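Local atomic coordinates of SusD homolog (Bacteroides thetaiotaomicron VPI-5482, PDB entry 3IHV), a protein that probably binds glycans at the outer membrane of a gut bacterium, as a member of the SusD family of sugar-binding proteins. Residues 34-47 and 275-287. Numbering follows the deposited sequence.
Sequences DAMYGYYLSILFNL and DPVGRIGKWNGVK
Tyr-39, the N-cap residue of helix 40-44, holds CG opposite its backbone N (chi1 179°), which brings its ring to Arg-279 and Trp-283. The chain of Arg-279, extended from CG to NE, crosses one face of that ring, its CD 3.8 Å from the Tyr-39 centroid in a CH-pi contact. Beyond it the guanidinium grips the carboxylate side-on: NE of Arg-279 donates to the syn lone pair of Asp-34 OD1 at 2.8 Å, while NH2 of Arg-279 meets Asp-34 OD2 at 3.2 Å, tilted from the carboxylate plane. The same arginine is anchored through its backbone, N bonding to O of Gly-38 at 2.9 Å, where two glycines bring the segments to 4.1 Å between the CA atoms of Gly-38 and Gly-278.

The edge of Tyr-39 also points at the face of Trp-283, planes 52° apart and the Tyr-39 centroid 4.6 Å from that of the five-membered ring. Ile-43 CG2 packs obliquely on Trp-283 CE3 (3.4 Å), and Leu-47 CD1 lies at the indole edge. Asn-284 accepts from Gly-281 N through OD1, holding its amide against Ile-43 CD1. Trp-392 of strand 392-396 touches Ser-42, Ile-280 and Asn-284, continuing this core.

An ion pair beside an aromatic face, with an apolar cluster around Trp-283 beyond the tyrosine, thus joins the helical N-terminal region to a long loop; at this partly exposed side, solvent would be expected to screen the charge attraction in part, while two roughly straight N-H bonds fix the guanidinium's approach.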
ATOM      1  N   ASP A  34       7.495 -10.005  -6.796  1.00  8.15           N
ATOM      2  CA  ASP A  34       6.240  -9.855  -7.487  1.00  8.73           C
ATOM      3  C   ASP A  34       5.090 -10.168  -6.515  1.00  8.84           C
ATOM      4  O   ASP A  34       4.089  -9.461  -6.471  1.00  8.76           O
ATOM      5  CB  ASP A  34       6.267 -10.810  -8.693  1.00 10.23           C
ATOM      6  CG  ASP A  34       5.302 -10.419  -9.820  1.00 14.72           C
ATOM      7  OD1 ASP A  34       5.327  -9.266 -10.288  1.00 14.64           O
ATOM      8  OD2 ASP A  34       4.554 -11.309 -10.275  1.00 18.99           O
ATOM      9  N   ALA A  35       5.271 -11.202  -5.688  1.00  7.87           N
ATOM     10  CA  ALA A  35       4.271 -11.607  -4.711  1.00  8.06           C
ATOM     11  C   ALA A  35       4.162 -10.693  -3.495  1.00  7.64           C
ATOM     12  O   ALA A  35       3.284 -10.864  -2.645  1.00  9.35           O
ATOM     13  CB  ALA A  35       4.553 -13.072  -4.250  1.00  8.01           C
HETATM   14  N   MSE A  36       5.093  -9.756  -3.378  1.00  7.52           N
HETATM   15  CA  MSE A  36       5.109  -8.712  -2.364  1.00  7.72           C
HETATM   16  C   MSE A  36       4.739  -7.396  -3.079  1.00  8.25           C
HETATM   17  O   MSE A  36       3.697  -7.355  -3.739  1.00  8.30           O
HETATM   18  CB  MSE A  36       6.476  -8.671  -1.667  1.00  7.40           C
HETATM   19  CG  MSE A  36       6.816  -9.954  -0.950  1.00  5.08           C
HETATM   20 SE   MSE A  36       5.852 -10.175   0.722  0.75  4.86          SE
HETATM   21  CE  MSE A  36       6.703  -8.750   1.771  1.00  7.43           C
ATOM     22  N   TYR A  37       5.567  -6.348  -3.021  1.00  8.49           N
ATOM     23  CA  TYR A  37       5.125  -5.043  -3.541  1.00  8.23           C
ATOM     24  C   TYR A  37       5.352  -4.825  -5.028  1.00  8.32           C
ATOM     25  O   TYR A  37       4.958  -3.787  -5.554  1.00  7.92           O
ATOM     26  CB  TYR A  37       5.680  -3.901  -2.646  1.00  8.68           C
ATOM     27  CG  TYR A  37       5.215  -4.080  -1.216  1.00  7.95           C
ATOM     28  CD1 TYR A  37       3.955  -3.690  -0.851  1.00  6.25           C
ATOM     29  CD2 TYR A  37       6.014  -4.720  -0.264  1.00  7.70           C
ATOM     30  CE1 TYR A  37       3.475  -3.915   0.437  1.00  8.95           C
ATOM     31  CE2 TYR A  37       5.548  -4.930   1.035  1.00  8.82           C
ATOM     32  CZ  TYR A  37       4.292  -4.548   1.367  1.00  9.18           C
ATOM     33  OH  TYR A  37       3.833  -4.795   2.644  1.00  8.76           O
ATOM     34  N   GLY A  38       5.998  -5.772  -5.717  1.00  7.76           N
ATOM     35  CA  GLY A  38       6.153  -5.624  -7.146  1.00  7.51           C
ATOM     36  C   GLY A  38       4.802  -5.695  -7.864  1.00  8.19           C
ATOM     37  O   GLY A  38       4.645  -5.098  -8.941  1.00  7.07           O
ATOM     38  N   TYR A  39       3.822  -6.380  -7.249  1.00  7.33           N
ATOM     39  CA  TYR A  39       2.512  -6.606  -7.884  1.00  7.27           C
ATOM     40  C   TYR A  39       1.397  -7.015  -6.954  1.00  7.58           C
ATOM     41  O   TYR A  39       0.375  -6.330  -6.880  1.00  7.89           O
ATOM     42  CB  TYR A  39       2.707  -7.628  -9.017  1.00  7.00           C
ATOM     43  CG  TYR A  39       1.493  -8.045  -9.808  1.00  7.20           C
ATOM     44  CD1 TYR A  39       0.476  -7.158 -10.098  1.00  7.97           C
ATOM     45  CD2 TYR A  39       1.463  -9.282 -10.410  1.00  8.50           C
ATOM     46  CE1 TYR A  39      -0.630  -7.553 -10.870  1.00 10.70           C
ATOM     47  CE2 TYR A  39       0.364  -9.684 -11.189  1.00  9.76           C
ATOM     48  CZ  TYR A  39      -0.681  -8.816 -11.376  1.00  8.32           C
ATOM     49  OH  TYR A  39      -1.733  -9.217 -12.144  1.00  9.21           O
ATOM     50  N   TYR A  40       1.534  -8.103  -6.194  1.00  8.06           N
ATOM     51  CA  TYR A  40       0.357  -8.557  -5.456  1.00  7.96           C
ATOM     52  C   TYR A  40      -0.077  -7.666  -4.293  1.00  7.85           C
ATOM     53  O   TYR A  40      -1.250  -7.295  -4.178  1.00  8.96           O
ATOM     54  CB  TYR A  40       0.478 -10.016  -4.974  1.00  7.08           C
ATOM     55  CG  TYR A  40       0.809 -11.075  -6.020  1.00  8.83           C
ATOM     56  CD1 TYR A  40       0.714 -10.845  -7.373  1.00  7.64           C
ATOM     57  CD2 TYR A  40       1.110 -12.361  -5.612  1.00  7.72           C
ATOM     58  CE1 TYR A  40       1.013 -11.863  -8.293  1.00  9.82           C
ATOM     59  CE2 TYR A  40       1.440 -13.338  -6.486  1.00  8.44           C
ATOM     60  CZ  TYR A  40       1.386 -13.100  -7.836  1.00  9.02           C
ATOM     61  OH  TYR A  40       1.706 -14.088  -8.723  1.00  9.15           O
ATOM     62  N   LEU A  41       0.840  -7.349  -3.397  1.00  7.35           N
ATOM     63  CA  LEU A  41       0.504  -6.520  -2.244  1.00  7.48           C
ATOM     64  C   LEU A  41       0.360  -5.035  -2.572  1.00  8.08           C
ATOM     65  O   LEU A  41      -0.184  -4.291  -1.749  1.00  8.41           O
ATOM     66  CB  LEU A  41       1.545  -6.669  -1.131  1.00  7.61           C
ATOM     67  CG  LEU A  41       1.583  -8.018  -0.416  1.00  7.84           C
ATOM     68  CD1 LEU A  41       2.735  -7.992   0.642  1.00  7.08           C
ATOM     69  CD2 LEU A  41       0.247  -8.409   0.246  1.00  7.71           C
ATOM     70  N   SER A  42       0.943  -4.607  -3.698  1.00  7.26           N
ATOM     71  CA  SER A  42       0.819  -3.217  -4.122  1.00  7.61           C
ATOM     72  C   SER A  42      -0.461  -3.020  -4.914  1.00  7.68           C
ATOM     73  O   SER A  42      -1.288  -2.127  -4.597  1.00  8.90           O
ATOM     74  CB  SER A  42       2.006  -2.815  -4.954  1.00  7.66           C
ATOM     75  OG  SER A  42       2.242  -3.772  -6.000  1.00  6.48           O
ATOM     76  N   ILE A  43      -0.677  -3.890  -5.891  1.00  6.01           N
ATOM     77  CA  ILE A  43      -1.766  -3.662  -6.840  1.00  7.07           C
ATOM     78  C   ILE A  43      -2.897  -4.676  -6.821  1.00  7.27           C
ATOM     79  O   ILE A  43      -4.031  -4.320  -6.554  1.00  8.17           O
ATOM     80  CB  ILE A  43      -1.181  -3.618  -8.297  1.00  8.05           C
ATOM     81  CG1 ILE A  43      -0.166  -2.480  -8.458  1.00  9.00           C
ATOM     82  CG2 ILE A  43      -2.311  -3.533  -9.364  1.00  7.15           C
ATOM     83  CD1 ILE A  43       0.667  -2.584  -9.757  1.00  9.44           C
ATOM     84  N   LEU A  44      -2.558  -5.934  -7.030  1.00  6.48           N
ATOM     85  CA  LEU A  44      -3.557  -6.949  -7.353  1.00  7.40           C
ATOM     86  C   LEU A  44      -4.544  -7.257  -6.255  1.00  7.46           C
ATOM     87  O   LEU A  44      -5.715  -7.449  -6.545  1.00  9.25           O
ATOM     88  CB  LEU A  44      -2.893  -8.266  -7.824  1.00  7.24           C
ATOM     89  CG  LEU A  44      -3.767  -9.347  -8.448  1.00  7.00           C
ATOM     90  CD1 LEU A  44      -4.480  -8.856  -9.749  1.00  6.00           C
ATOM     91  CD2 LEU A  44      -2.915 -10.623  -8.696  1.00  7.39           C
ATOM     92  N   PHE A  45      -4.084  -7.294  -5.015  1.00  8.35           N
ATOM     93  CA  PHE A  45      -4.954  -7.685  -3.909  1.00  7.97           C
ATOM     94  C   PHE A  45      -5.737  -6.521  -3.326  1.00  9.11           C
ATOM     95  O   PHE A  45      -6.448  -6.720  -2.332  1.00  8.42           O
ATOM     96  CB  PHE A  45      -4.146  -8.314  -2.764  1.00  9.88           C
ATOM     97  CG  PHE A  45      -3.392  -9.588  -3.121  1.00  9.17           C
ATOM     98  CD1 PHE A  45      -3.594 -10.293  -4.315  1.00  9.85           C
ATOM     99  CD2 PHE A  45      -2.596 -10.184  -2.150  1.00  9.45           C
ATOM    100  CE1 PHE A  45      -2.909 -11.480  -4.551  1.00  8.30           C
ATOM    101  CE2 PHE A  45      -1.941 -11.371  -2.412  1.00  9.75           C
ATOM    102  CZ  PHE A  45      -2.103 -11.997  -3.622  1.00  8.34           C
ATOM    103  N   ASN A  46      -5.645  -5.341  -3.934  1.00  8.67           N
ATOM    104  CA  ASN A  46      -6.249  -4.132  -3.389  1.00  9.04           C
ATOM    105  C   ASN A  46      -7.355  -3.570  -4.260  1.00  9.00           C
ATOM    106  O   ASN A  46      -7.758  -2.432  -4.073  1.00 10.66           O
ATOM    107  CB  ASN A  46      -5.137  -3.099  -3.238  1.00  8.67           C
ATOM    108  CG  ASN A  46      -4.069  -3.562  -2.261  1.00 10.57           C
ATOM    109  OD1 ASN A  46      -4.394  -4.163  -1.262  1.00  7.26           O
ATOM    110  ND2 ASN A  46      -2.790  -3.267  -2.544  1.00  8.55           N
ATOM    111  N   LEU A  47      -7.805  -4.356  -5.217  1.00  8.29           N
ATOM    112  CA  LEU A  47      -8.846  -3.914  -6.124  1.00  8.46           C
ATOM    113  C   LEU A  47     -10.231  -4.314  -5.679  1.00  8.70           C
ATOM    114  O   LEU A  47     -10.425  -5.158  -4.783  1.00 10.90           O
ATOM    115  CB  LEU A  47      -8.542  -4.456  -7.516  1.00  9.04           C
ATOM    116  CG  LEU A  47      -7.316  -3.855  -8.174  1.00  9.62           C
ATOM    117  CD1 LEU A  47      -6.902  -4.749  -9.344  1.00  9.56           C
ATOM    118  CD2 LEU A  47      -7.571  -2.413  -8.644  1.00  8.51           C
ATOM    119  N   ASP A 275      15.765  -9.648 -11.035  1.00 16.12           N
ATOM    120  CA  ASP A 275      15.965  -8.202 -11.146  1.00 15.30           C
ATOM    121  C   ASP A 275      14.950  -7.499 -10.221  1.00 13.70           C
ATOM    122  O   ASP A 275      13.772  -7.852 -10.206  1.00 13.05           O
ATOM    123  CB  ASP A 275      15.765  -7.749 -12.589  1.00 15.46           C
ATOM    124  CG  ASP A 275      16.750  -8.394 -13.537  1.00 18.25           C
ATOM    125  OD1 ASP A 275      17.954  -8.458 -13.211  1.00 18.46           O
ATOM    126  OD2 ASP A 275      16.314  -8.844 -14.617  1.00 20.53           O
ATOM    127  N   PRO A 276      15.392  -6.526  -9.406  1.00 11.92           N
ATOM    128  CA  PRO A 276      14.458  -5.826  -8.535  1.00 12.11           C
ATOM    129  C   PRO A 276      13.684  -4.723  -9.252  1.00 11.70           C
ATOM    130  O   PRO A 276      13.869  -3.502  -8.998  1.00 13.17           O
ATOM    131  CB  PRO A 276      15.379  -5.255  -7.440  1.00 12.36           C
ATOM    132  CG  PRO A 276      16.580  -4.993  -8.141  1.00 11.91           C
ATOM    133  CD  PRO A 276      16.768  -6.106  -9.140  1.00 13.01           C
ATOM    134  N   VAL A 277      12.808  -5.160 -10.147  1.00 10.62           N
ATOM    135  CA  VAL A 277      11.914  -4.277 -10.905  1.00  9.47           C
ATOM    136  C   VAL A 277      10.496  -4.706 -10.526  1.00 10.01           C
ATOM    137  O   VAL A 277      10.279  -5.854 -10.092  1.00  8.87           O
ATOM    138  CB  VAL A 277      12.152  -4.380 -12.400  1.00 10.16           C
ATOM    139  CG1 VAL A 277      13.542  -3.839 -12.731  1.00  8.93           C
ATOM    140  CG2 VAL A 277      11.973  -5.823 -12.936  1.00  9.78           C
ATOM    141  N   GLY A 278       9.543  -3.801 -10.684  1.00  8.10           N
ATOM    142  CA  GLY A 278       8.178  -4.102 -10.377  1.00  7.36           C
ATOM    143  C   GLY A 278       7.253  -3.751 -11.517  1.00  7.00           C
ATOM    144  O   GLY A 278       7.677  -3.403 -12.618  1.00  7.82           O
ATOM    145  N   ARG A 279       5.966  -3.830 -11.229  1.00  6.91           N
ATOM    146  CA  ARG A 279       4.931  -3.551 -12.220  1.00  7.02           C
ATOM    147  C   ARG A 279       4.258  -2.195 -12.024  1.00  6.37           C
ATOM    148  O   ARG A 279       3.227  -1.916 -12.625  1.00  6.15           O
ATOM    149  CB  ARG A 279       3.892  -4.665 -12.164  1.00  7.51           C
ATOM    150  CG  ARG A 279       4.471  -6.055 -12.457  1.00  8.57           C
ATOM    151  CD  ARG A 279       3.370  -7.044 -12.571  1.00 11.82           C
ATOM    152  NE  ARG A 279       3.826  -8.433 -12.534  1.00 12.17           N
ATOM    153  CZ  ARG A 279       3.910  -9.245 -13.580  1.00 20.13           C
ATOM    154  NH1 ARG A 279       3.571  -8.837 -14.792  1.00 20.85           N
ATOM    155  NH2 ARG A 279       4.329 -10.500 -13.410  1.00 23.51           N
ATOM    156  N   ILE A 280       4.850  -1.339 -11.198  1.00  6.13           N
ATOM    157  CA  ILE A 280       4.237  -0.048 -10.857  1.00  6.48           C
ATOM    158  C   ILE A 280       4.350   0.871 -12.071  1.00  6.50           C
ATOM    159  O   ILE A 280       5.407   0.939 -12.731  1.00  6.04           O
ATOM    160  CB  ILE A 280       4.861   0.600  -9.606  1.00  6.00           C
ATOM    161  CG1 ILE A 280       5.078  -0.402  -8.433  1.00  7.20           C
ATOM    162  CG2 ILE A 280       4.037   1.821  -9.195  1.00  7.28           C
ATOM    163  CD1 ILE A 280       3.861  -1.235  -7.979  1.00  6.01           C
ATOM    164  N   GLY A 281       3.257   1.531 -12.427  1.00  6.22           N
ATOM    165  CA  GLY A 281       3.195   2.313 -13.666  1.00  6.77           C
ATOM    166  C   GLY A 281       2.986   1.447 -14.917  1.00  6.58           C
ATOM    167  O   GLY A 281       2.870   1.964 -16.029  1.00  6.33           O
ATOM    168  N   LYS A 282       2.925   0.122 -14.745  1.00  7.85           N
ATOM    169  CA  LYS A 282       2.714  -0.788 -15.858  1.00  7.77           C
ATOM    170  C   LYS A 282       1.313  -1.358 -15.737  1.00  7.85           C
ATOM    171  O   LYS A 282       0.401  -0.917 -16.429  1.00  7.25           O
ATOM    172  CB  LYS A 282       3.801  -1.887 -15.865  1.00  7.99           C
ATOM    173  CG  LYS A 282       5.248  -1.316 -15.829  1.00  9.10           C
ATOM    174  CD  LYS A 282       5.548  -0.363 -16.959  1.00 10.31           C
ATOM    175  CE  LYS A 282       5.729  -1.058 -18.282  1.00  7.96           C
ATOM    176  NZ  LYS A 282       6.251  -0.276 -19.518  1.00 10.13           N
ATOM    177  N   TRP A 283       1.114  -2.276 -14.796  1.00  8.20           N
ATOM    178  CA  TRP A 283      -0.178  -2.893 -14.609  1.00  8.07           C
ATOM    179  C   TRP A 283      -1.205  -1.883 -14.070  1.00  8.41           C
ATOM    180  O   TRP A 283      -2.405  -1.966 -14.362  1.00  7.88           O
ATOM    181  CB  TRP A 283      -0.034  -4.065 -13.636  1.00  8.55           C
ATOM    182  CG  TRP A 283      -0.966  -5.206 -13.886  1.00  8.71           C
ATOM    183  CD1 TRP A 283      -0.701  -6.303 -14.645  1.00 10.90           C
ATOM    184  CD2 TRP A 283      -2.284  -5.405 -13.339  1.00  7.28           C
ATOM    185  NE1 TRP A 283      -1.762  -7.169 -14.616  1.00 11.98           N
ATOM    186  CE2 TRP A 283      -2.743  -6.650 -13.810  1.00  9.76           C
ATOM    187  CE3 TRP A 283      -3.108  -4.660 -12.504  1.00  7.44           C
ATOM    188  CZ2 TRP A 283      -4.005  -7.149 -13.488  1.00  9.25           C
ATOM    189  CZ3 TRP A 283      -4.340  -5.164 -12.182  1.00  7.71           C
ATOM    190  CH2 TRP A 283      -4.770  -6.406 -12.664  1.00  9.13           C
ATOM    191  N   ASN A 284      -0.725  -0.907 -13.305  1.00  8.30           N
ATOM    192  CA  ASN A 284      -1.600   0.140 -12.779  1.00  7.75           C
ATOM    193  C   ASN A 284      -1.225   1.497 -13.364  1.00  7.24           C
ATOM    194  O   ASN A 284      -1.440   2.539 -12.751  1.00  7.97           O
ATOM    195  CB  ASN A 284      -1.555   0.173 -11.262  1.00  7.46           C
ATOM    196  CG  ASN A 284      -0.220   0.645 -10.726  1.00  6.04           C
ATOM    197  OD1 ASN A 284       0.804   0.627 -11.462  1.00  9.14           O
ATOM    198  ND2 ASN A 284      -0.198   1.049  -9.472  1.00  8.90           N
ATOM    199  N   GLY A 285      -0.646   1.481 -14.549  1.00  7.53           N
ATOM    200  CA  GLY A 285      -0.245   2.712 -15.190  1.00  7.71           C
ATOM    201  C   GLY A 285      -1.346   3.376 -15.994  1.00  8.00           C
ATOM    202  O   GLY A 285      -2.527   3.012 -15.905  1.00  8.14           O
ATOM    203  N   VAL A 286      -0.920   4.325 -16.826  1.00  8.20           N
ATOM    204  CA  VAL A 286      -1.785   4.951 -17.804  1.00  7.79           C
ATOM    205  C   VAL A 286      -1.662   4.065 -19.024  1.00  8.19           C
ATOM    206  O   VAL A 286      -0.552   3.638 -19.354  1.00  7.56           O
ATOM    207  CB  VAL A 286      -1.327   6.388 -18.111  1.00  7.67           C
ATOM    208  CG1 VAL A 286      -2.090   6.938 -19.315  1.00  6.61           C
ATOM    209  CG2 VAL A 286      -1.555   7.261 -16.878  1.00  7.40           C
ATOM    210  N   LYS A 287      -2.775   3.766 -19.693  1.00  8.61           N
ATOM    211  CA  LYS A 287      -2.742   2.926 -20.887  1.00  7.03           C
ATOM    212  C   LYS A 287      -1.828   3.569 -21.920  1.00  6.70           C
ATOM    213  O   LYS A 287      -2.035   4.711 -22.306  1.00  6.28           O
ATOM    214  CB  LYS A 287      -4.168   2.726 -21.418  1.00  7.34           C
ATOM    215  CG  LYS A 287      -4.316   1.722 -22.530  1.00  7.09           C
ATOM    216  CD  LYS A 287      -4.002   0.314 -22.086  1.00 10.03           C
ATOM    217  CE  LYS A 287      -4.675  -0.770 -22.929  1.00 12.03           C
ATOM    218  NZ  LYS A 287      -4.443  -2.135 -22.302  1.00 13.67           N
TER